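Local coordinates for alpha-1,4-endofucoidanase (Mariniflexile fucanivorans, PDB 6DLH), which cleaves alpha-1,4 linkages inside fucoidan chains as a family 107 retaining endo-hydrolase, this chain holding the catalytic domain and trailing Ig-like domains, at residues His341-Asn352 and Gly377-Thr387. Sequence-based numbering, arbitrary orientation.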
loop_
_atom_site.group_PDB
_atom_site.type_symbol
_atom_site.label_atom_id
_atom_site.label_comp_id
_atom_site.label_asym_id
_atom_site.label_seq_id
_atom_site.Cartn_x
_atom_site.Cartn_y
_atom_site.Cartn_z
ATOM N N HIS A 341 18.985 -14.587 2.880
ATOM C CA HIS A 341 17.935 -13.962 2.094
ATOM C C HIS A 341 18.490 -12.757 1.339
ATOM O O HIS A 341 19.354 -12.045 1.841
ATOM C CB HIS A 341 16.739 -13.611 2.994
ATOM C CG HIS A 341 15.856 -12.541 2.445
ATOM N ND1 HIS A 341 16.122 -11.195 2.632
ATOM C CD2 HIS A 341 14.723 -12.608 1.717
ATOM C CE1 HIS A 341 15.185 -10.478 2.044
ATOM N NE2 HIS A 341 14.309 -11.323 1.485
ATOM N N PHE A 342 17.953 -12.526 0.138
ATOM C CA PHE A 342 18.462 -11.513 -0.774
ATOM C C PHE A 342 17.315 -10.569 -1.131
ATOM O O PHE A 342 16.192 -11.036 -1.325
ATOM C CB PHE A 342 19.095 -12.219 -1.983
ATOM C CG PHE A 342 19.832 -11.361 -2.986
ATOM C CD1 PHE A 342 20.456 -10.179 -2.613
ATOM C CD2 PHE A 342 19.946 -11.767 -4.307
ATOM C CE1 PHE A 342 21.146 -9.410 -3.543
ATOM C CE2 PHE A 342 20.644 -11.008 -5.235
ATOM C CZ PHE A 342 21.251 -9.834 -4.851
ATOM N N PHE A 343 17.612 -9.255 -1.202
ATOM C CA PHE A 343 16.647 -8.233 -1.599
ATOM C C PHE A 343 17.115 -7.491 -2.852
ATOM O O PHE A 343 17.378 -6.291 -2.805
ATOM C CB PHE A 343 16.362 -7.256 -0.450
ATOM C CG PHE A 343 15.140 -6.380 -0.612
ATOM C CD1 PHE A 343 14.261 -6.549 -1.676
ATOM C CD2 PHE A 343 14.850 -5.396 0.321
ATOM C CE1 PHE A 343 13.130 -5.754 -1.805
ATOM C CE2 PHE A 343 13.710 -4.613 0.204
ATOM C CZ PHE A 343 12.857 -4.781 -0.865
ATOM N N PRO A 344 17.169 -8.153 -4.030
ATOM C CA PRO A 344 17.628 -7.501 -5.263
ATOM C C PRO A 344 16.539 -6.661 -5.930
ATOM O O PRO A 344 15.373 -6.728 -5.540
ATOM C CB PRO A 344 17.969 -8.707 -6.150
ATOM C CG PRO A 344 16.948 -9.754 -5.740
ATOM C CD PRO A 344 16.771 -9.557 -4.245
ATOM N N LYS A 345 16.936 -5.871 -6.937
ATOM C CA LYS A 345 16.007 -5.121 -7.772
ATOM C C LYS A 345 15.937 -5.770 -9.148
ATOM O O LYS A 345 16.966 -6.145 -9.701
ATOM C CB LYS A 345 16.515 -3.708 -8.090
ATOM C CG LYS A 345 17.252 -2.969 -6.991
ATOM C CD LYS A 345 17.838 -1.668 -7.499
ATOM C CE LYS A 345 19.051 -1.245 -6.698
ATOM N NZ LYS A 345 19.373 0.183 -6.924
ATOM N N GLN A 346 14.729 -5.819 -9.717
ATOM C CA GLN A 346 14.508 -6.439 -11.014
ATOM C C GLN A 346 14.755 -5.439 -12.146
ATOM O O GLN A 346 15.233 -5.829 -13.207
ATOM C CB GLN A 346 13.096 -7.028 -11.076
ATOM C CG GLN A 346 12.787 -7.769 -12.372
ATOM C CD GLN A 346 11.478 -8.510 -12.271
ATOM O OE1 GLN A 346 10.676 -8.285 -11.358
ATOM N NE2 GLN A 346 11.259 -9.422 -13.208
ATOM N N SER A 347 14.425 -4.159 -11.912
ATOM C CA SER A 347 14.628 -3.102 -12.894
ATOM C C SER A 347 16.027 -2.517 -12.731
ATOM O O SER A 347 16.692 -2.784 -11.731
ATOM C CB SER A 347 13.616 -2.005 -12.742
ATOM O OG SER A 347 14.090 -1.008 -11.835
ATOM N N THR A 348 16.424 -1.676 -13.696
ATOM C CA THR A 348 17.713 -1.001 -13.681
ATOM C C THR A 348 17.701 0.213 -12.750
ATOM O O THR A 348 18.746 0.817 -12.529
ATOM C CB THR A 348 18.128 -0.541 -15.091
ATOM O OG1 THR A 348 17.118 0.340 -15.584
ATOM C CG2 THR A 348 18.329 -1.671 -16.076
ATOM N N THR A 349 16.539 0.591 -12.204
ATOM C CA THR A 349 16.445 1.924 -11.619
ATOM C C THR A 349 16.093 1.905 -10.131
ATOM O O THR A 349 16.704 2.636 -9.355
ATOM C CB THR A 349 15.596 2.872 -12.480
ATOM O OG1 THR A 349 14.326 2.253 -12.685
ATOM C CG2 THR A 349 16.234 3.180 -13.820
ATOM N N SER A 350 15.097 1.111 -9.724
ATOM C CA SER A 350 14.685 1.128 -8.327
ATOM C C SER A 350 14.092 -0.217 -7.927
ATOM O O SER A 350 14.013 -1.125 -8.750
ATOM C CB SER A 350 13.733 2.259 -8.050
ATOM O OG SER A 350 12.518 2.064 -8.742
ATOM N N TRP A 351 13.687 -0.331 -6.656
ATOM C CA TRP A 351 13.159 -1.582 -6.130
ATOM C C TRP A 351 11.716 -1.812 -6.575
ATOM O O TRP A 351 11.313 -2.952 -6.745
ATOM C CB TRP A 351 13.308 -1.677 -4.602
ATOM C CG TRP A 351 14.617 -2.268 -4.164
ATOM C CD1 TRP A 351 14.911 -3.593 -4.007
ATOM C CD2 TRP A 351 15.830 -1.550 -3.863
ATOM N NE1 TRP A 351 16.219 -3.749 -3.634
ATOM C CE2 TRP A 351 16.809 -2.517 -3.532
ATOM C CE3 TRP A 351 16.189 -0.193 -3.856
ATOM C CZ2 TRP A 351 18.114 -2.168 -3.181
ATOM C CZ3 TRP A 351 17.480 0.152 -3.503
ATOM C CH2 TRP A 351 18.428 -0.825 -3.170
ATOM N N ASN A 352 10.935 -0.741 -6.757
ATOM C CA ASN A 352 9.488 -0.891 -6.800
ATOM C C ASN A 352 8.915 -0.436 -8.141
ATOM O O ASN A 352 7.709 -0.545 -8.371
ATOM C CB ASN A 352 8.810 -0.162 -5.636
ATOM C CG ASN A 352 8.906 1.344 -5.760
ATOM O OD1 ASN A 352 9.908 1.867 -6.240
ATOM N ND2 ASN A 352 7.877 2.049 -5.324
ATOM N N GLY A 377 16.161 -17.478 0.384
ATOM C CA GLY A 377 14.964 -16.799 -0.085
ATOM C C GLY A 377 15.308 -15.484 -0.765
ATOM O O GLY A 377 16.366 -14.910 -0.499
ATOM N N ILE A 378 14.416 -15.041 -1.658
ATOM C CA ILE A 378 14.613 -13.807 -2.401
ATOM C C ILE A 378 13.306 -13.020 -2.433
ATOM O O ILE A 378 12.285 -13.521 -2.908
ATOM C CB ILE A 378 15.136 -14.078 -3.828
ATOM C CG1 ILE A 378 16.489 -14.801 -3.816
ATOM C CG2 ILE A 378 15.209 -12.764 -4.602
ATOM C CD1 ILE A 378 16.965 -15.241 -5.185
ATOM N N THR A 379 13.358 -11.785 -1.910
ATOM C CA THR A 379 12.339 -10.794 -2.201
ATOM C C THR A 379 12.778 -10.020 -3.436
ATOM O O THR A 379 13.646 -9.161 -3.340
ATOM C CB THR A 379 12.174 -9.781 -1.060
ATOM O OG1 THR A 379 11.995 -10.483 0.168
ATOM C CG2 THR A 379 10.998 -8.854 -1.280
ATOM N N TRP A 380 12.196 -10.329 -4.598
ATOM C CA TRP A 380 12.502 -9.512 -5.757
ATOM C C TRP A 380 11.842 -8.152 -5.585
ATOM O O TRP A 380 10.664 -8.070 -5.240
ATOM C CB TRP A 380 12.065 -10.187 -7.064
ATOM C CG TRP A 380 13.109 -11.125 -7.583
ATOM C CD1 TRP A 380 13.103 -12.490 -7.514
ATOM C CD2 TRP A 380 14.352 -10.753 -8.200
ATOM N NE1 TRP A 380 14.241 -12.995 -8.084
ATOM C CE2 TRP A 380 15.030 -11.951 -8.504
ATOM C CE3 TRP A 380 14.938 -9.530 -8.545
ATOM C CZ2 TRP A 380 16.265 -11.953 -9.150
ATOM C CZ3 TRP A 380 16.160 -9.530 -9.180
ATOM C CH2 TRP A 380 16.812 -10.729 -9.466
ATOM N N GLY A 381 12.629 -7.099 -5.816
ATOM C CA GLY A 381 12.067 -5.782 -6.037
ATOM C C GLY A 381 11.426 -5.750 -7.418
ATOM O O GLY A 381 12.103 -5.438 -8.398
ATOM N N THR A 382 10.129 -6.085 -7.467
ATOM C CA THR A 382 9.353 -6.206 -8.690
ATOM C C THR A 382 8.734 -4.857 -9.031
ATOM O O THR A 382 8.011 -4.294 -8.216
ATOM C CB THR A 382 8.244 -7.260 -8.527
ATOM O OG1 THR A 382 7.464 -6.934 -7.369
ATOM C CG2 THR A 382 8.780 -8.670 -8.401
ATOM N N PRO A 383 8.969 -4.303 -10.244
ATOM C CA PRO A 383 8.472 -2.968 -10.591
ATOM C C PRO A 383 7.006 -2.906 -11.036
ATOM O O PRO A 383 6.553 -3.689 -11.875
ATOM C CB PRO A 383 9.363 -2.582 -11.782
ATOM C CG PRO A 383 9.679 -3.905 -12.461
ATOM C CD PRO A 383 9.746 -4.918 -11.332
ATOM N N LEU A 384 6.273 -1.938 -10.473
ATOM C CA LEU A 384 4.940 -1.605 -10.939
ATOM C C LEU A 384 5.065 -0.503 -11.987
ATOM O O LEU A 384 6.100 0.156 -12.070
ATOM C CB LEU A 384 4.104 -1.145 -9.741
ATOM C CG LEU A 384 4.046 -2.119 -8.569
ATOM C CD1 LEU A 384 3.299 -1.501 -7.395
ATOM C CD2 LEU A 384 3.418 -3.450 -8.984
ATOM N N VAL A 385 4.002 -0.295 -12.770
ATOM C CA VAL A 385 4.048 0.631 -13.895
ATOM C C VAL A 385 4.183 2.087 -13.425
ATOM O O VAL A 385 4.996 2.828 -13.970
ATOM C CB VAL A 385 2.846 0.420 -14.839
ATOM C CG1 VAL A 385 2.621 1.598 -15.785
ATOM C CG2 VAL A 385 2.978 -0.885 -15.615
ATOM N N ARG A 386 3.374 2.504 -12.440
ATOM C CA ARG A 386 3.414 3.871 -11.942
ATOM C C ARG A 386 2.986 3.882 -10.476
ATOM O O ARG A 386 1.832 3.607 -10.141
ATOM C CB ARG A 386 2.536 4.778 -12.813
ATOM C CG ARG A 386 2.820 6.268 -12.665
ATOM C CD ARG A 386 1.820 7.161 -13.382
ATOM N NE ARG A 386 1.748 6.913 -14.813
ATOM C CZ ARG A 386 0.682 6.452 -15.454
ATOM N NH1 ARG A 386 -0.503 6.431 -14.866
ATOM N NH2 ARG A 386 0.808 6.000 -16.687
ATOM N N THR A 387 3.929 4.216 -9.595
ATOM C CA THR A 387 3.727 3.986 -8.175
ATOM C C THR A 387 3.206 5.232 -7.458
ATOM O O THR A 387 2.655 5.118 -6.367
ATOM C CB THR A 387 5.013 3.461 -7.525
ATOM O OG1 THR A 387 6.041 4.405 -7.832
ATOM C CG2 THR A 387 5.387 2.075 -8.006
HETATM O O HOH W 1 12.559 -3.096 -9.809
#
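Thr379 OG1 is gripped by three groups. His341 NE2 donates to it at 2.8 Å, nearly straight (176°) and in the imidazole plane, and Tyr80 and Glu145 also bond it. Thr291 O bonds ND1 at the other side of the ring. The ring reaches Thr379 because CG of His341 lies anti to the backbone N (chi1 158°). A leucine in place of His341 would probably cost Thr379 OG1 one of its three partners and Thr291 O its bond from the ring. Phe343 brings its ring edge to Thr379 O, with CD1 3.2 Å away.

The backbones pair in parallel. Phe342 N bonds Gly377 O, and Thr379 N bonds Phe342 O. Further on, Gly381 N bonds Pro344 O at 2.8 Å and Gly381 O accepts from Gln346 N at 3.0 Å. A water accepts from Ser347 N and lies within bonding distance of Gly381 O and Ser350 O. Pro344 CG sits over the six-membered ring of Trp380, 3.5 Å from its centroid, a CH-pi contact. Beyond, Leu384 N bonds Asn352 O at 2.9 Å.

Strands 341-342 and 377-379 are neighbours in the parallel sheet, joined through helix 361-372 as a beta-alpha-beta unit. Strand 46-49 flanks 377-379, and helix 399-415 packs on Gln346 and Pro383.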